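Side-chain contact in putative nucleoside-diphosphate-sugar epimerase (Staphylococcus aureus subsp. aureus, PDB 3E48), which is of unknown function but probably binds NAD(P)H in a Rossmann-type fold and may act as a nucleoside-diphosphate-sugar epimerase: residues D134-R139 with I182-N187. Numbering follows the deposited sequence.
Sequences DYTYVR and IAIIKN
Ile184 reaches from its helix to Val138 and Thr136 on strand 134-143. All three side chains are buried. The CA atoms of Thr136 and Ile184, the closest pair across the two segments, are 8.9 Å apart. Two methyl contacts join the helix to the strand.

CB of Ile184 points toward the strand and splits into two branches. It touches nothing across the contact itself. CG2, the short branch, heads for Thr136 and meets its methyl, with Ile184 CG2 to Thr136 CG2 at 4.2 Å. This is a loose apolar touch. Ile184 CG1 starts the long branch and is only a link, making no contact across the segments. CD1 is the tip and makes the closest contact, with Ile184 CD1 to Val138 CG2 at 3.7 Å. The torsions explain this reach. CG1 lies anti to the carbonyl carbon, and the chain is then extended (chi2 175°), which lets CD1 extend far enough to meet Val138 CG2. Val138 offers the methyl that sits beside its own backbone N. The two side chains run in opposite senses and pass alongside each other near their ends. The Ile184 branches thus fork over two residues of one strand face.

The contact is small, burying 98 Å² in all, and purely apolar. Thr136 OG1 is hydrogen-bonded to the backbone N of Gly192. The Ile184 carbonyl accepts a bond from Trp191 NE1.

Thr136 and Val138 alternate with Tyr135 and Tyr137, which pack on helix 118-131 across the sheet. Strand 134-143 runs parallel to its partners 100-106 and 194-203. Val138 also touches Ile104 and Leu197 on these strands. Helix 174-186 thus lies on the Thr136 and Val138 face of the sheet and helix 118-131 on the Tyr135 and Tyr137 face, consistent with an alpha/beta/alpha Rossmann-type fold.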
loop_
_atom_site.group_PDB
_atom_site.type_symbol
_atom_site.label_atom_id
_atom_site.label_comp_id
_atom_site.label_asym_id
_atom_site.label_seq_id
_atom_site.Cartn_x
_atom_site.Cartn_y
_atom_site.Cartn_z
ATOM N N ASP B 134 -3.035 -17.592 -6.214
ATOM C CA ASP B 134 -2.451 -18.026 -4.952
ATOM C C ASP B 134 -1.089 -17.345 -4.825
ATOM O O ASP B 134 -0.346 -17.255 -5.801
ATOM C CB ASP B 134 -2.249 -19.549 -4.924
ATOM C CG ASP B 134 -3.557 -20.322 -4.878
ATOM O OD1 ASP B 134 -4.582 -19.761 -4.430
ATOM O OD2 ASP B 134 -3.551 -21.510 -5.273
ATOM N N TYR B 135 -0.757 -16.860 -3.634
ATOM C CA TYR B 135 0.531 -16.210 -3.461
ATOM C C TYR B 135 1.063 -16.294 -2.036
ATOM O O TYR B 135 0.319 -16.546 -1.086
ATOM C CB TYR B 135 0.468 -14.734 -3.904
ATOM C CG TYR B 135 -0.352 -13.838 -3.000
ATOM C CD1 TYR B 135 -1.747 -13.869 -3.028
ATOM C CD2 TYR B 135 0.272 -12.974 -2.098
ATOM C CE1 TYR B 135 -2.500 -13.061 -2.172
ATOM C CE2 TYR B 135 -0.470 -12.166 -1.244
ATOM C CZ TYR B 135 -1.851 -12.216 -1.283
ATOM O OH TYR B 135 -2.578 -11.431 -0.416
ATOM N N THR B 136 2.367 -16.083 -1.917
ATOM C CA THR B 136 3.074 -16.108 -0.643
ATOM C C THR B 136 3.815 -14.786 -0.611
ATOM O O THR B 136 4.628 -14.507 -1.491
ATOM C CB THR B 136 4.082 -17.280 -0.601
ATOM O OG1 THR B 136 3.380 -18.514 -0.807
ATOM C CG2 THR B 136 4.796 -17.336 0.742
ATOM N N TYR B 137 3.514 -13.957 0.381
ATOM C CA TYR B 137 4.154 -12.653 0.483
ATOM C C TYR B 137 5.259 -12.709 1.535
ATOM O O TYR B 137 5.003 -12.910 2.724
ATOM C CB TYR B 137 3.102 -11.592 0.826
ATOM C CG TYR B 137 3.532 -10.188 0.479
ATOM C CD1 TYR B 137 4.268 -9.421 1.379
ATOM C CD2 TYR B 137 3.259 -9.649 -0.778
ATOM C CE1 TYR B 137 4.729 -8.147 1.034
ATOM C CE2 TYR B 137 3.716 -8.377 -1.134
ATOM C CZ TYR B 137 4.451 -7.637 -0.223
ATOM O OH TYR B 137 4.919 -6.390 -0.562
ATOM N N VAL B 138 6.494 -12.549 1.073
ATOM C CA VAL B 138 7.659 -12.611 1.945
ATOM C C VAL B 138 8.241 -11.226 2.161
ATOM O O VAL B 138 8.729 -10.608 1.226
ATOM C CB VAL B 138 8.749 -13.513 1.324
ATOM C CG1 VAL B 138 9.941 -13.626 2.268
ATOM C CG2 VAL B 138 8.167 -14.882 1.012
ATOM N N ARG B 139 8.191 -10.728 3.390
ATOM C CA ARG B 139 8.740 -9.408 3.666
ATOM C C ARG B 139 10.137 -9.568 4.254
ATOM O O ARG B 139 10.362 -10.430 5.100
ATOM C CB ARG B 139 7.812 -8.649 4.624
ATOM C CG ARG B 139 6.467 -8.316 3.977
ATOM C CD ARG B 139 5.388 -7.903 4.980
ATOM N NE ARG B 139 5.669 -6.621 5.617
ATOM C CZ ARG B 139 6.046 -6.484 6.884
ATOM N NH1 ARG B 139 6.188 -7.554 7.656
ATOM N NH2 ARG B 139 6.278 -5.274 7.378
ATOM N N ILE B 182 14.480 -20.001 -0.179
ATOM C CA ILE B 182 14.732 -21.354 -0.676
ATOM C C ILE B 182 13.920 -22.366 0.134
ATOM O O ILE B 182 13.328 -23.293 -0.422
ATOM C CB ILE B 182 16.238 -21.710 -0.572
ATOM C CG1 ILE B 182 17.036 -20.924 -1.625
ATOM C CG2 ILE B 182 16.444 -23.217 -0.721
ATOM C CD1 ILE B 182 16.730 -21.299 -3.067
ATOM N N ALA B 183 13.881 -22.178 1.449
ATOM C CA ALA B 183 13.132 -23.082 2.314
ATOM C C ALA B 183 11.653 -23.061 1.942
ATOM O O ALA B 183 10.985 -24.096 1.957
ATOM C CB ALA B 183 13.311 -22.687 3.779
ATOM N N ILE B 184 11.143 -21.879 1.607
ATOM C CA ILE B 184 9.743 -21.754 1.220
ATOM C C ILE B 184 9.506 -22.469 -0.108
ATOM O O ILE B 184 8.566 -23.252 -0.239
ATOM C CB ILE B 184 9.337 -20.275 1.082
ATOM C CG1 ILE B 184 9.447 -19.593 2.449
ATOM C CG2 ILE B 184 7.918 -20.166 0.526
ATOM C CD1 ILE B 184 9.179 -18.102 2.424
ATOM N N ILE B 185 10.374 -22.205 -1.079
ATOM C CA ILE B 185 10.267 -22.815 -2.400
ATOM C C ILE B 185 10.245 -24.340 -2.331
ATOM O O ILE B 185 9.407 -24.987 -2.960
ATOM C CB ILE B 185 11.445 -22.374 -3.318
ATOM C CG1 ILE B 185 11.336 -20.879 -3.624
ATOM C CG2 ILE B 185 11.426 -23.172 -4.622
ATOM C CD1 ILE B 185 12.526 -20.315 -4.394
ATOM N N LYS B 186 11.163 -24.905 -1.551
ATOM C CA LYS B 186 11.284 -26.355 -1.410
ATOM C C LYS B 186 10.119 -27.050 -0.708
ATOM O O LYS B 186 9.923 -28.253 -0.882
ATOM C CB LYS B 186 12.590 -26.697 -0.686
ATOM C CG LYS B 186 13.843 -26.411 -1.509
ATOM C CD LYS B 186 15.112 -26.633 -0.703
ATOM C CE LYS B 186 15.289 -28.088 -0.299
ATOM N NZ LYS B 186 16.496 -28.252 0.559
ATOM N N ASN B 187 9.348 -26.308 0.083
ATOM C CA ASN B 187 8.219 -26.902 0.791
ATOM C C ASN B 187 6.902 -26.171 0.539
ATOM O O ASN B 187 6.582 -25.198 1.221
ATOM C CB ASN B 187 8.499 -26.948 2.293
ATOM C CG ASN B 187 7.356 -27.568 3.073
ATOM O OD1 ASN B 187 6.452 -28.173 2.492
ATOM N ND2 ASN B 187 7.394 -27.433 4.393
#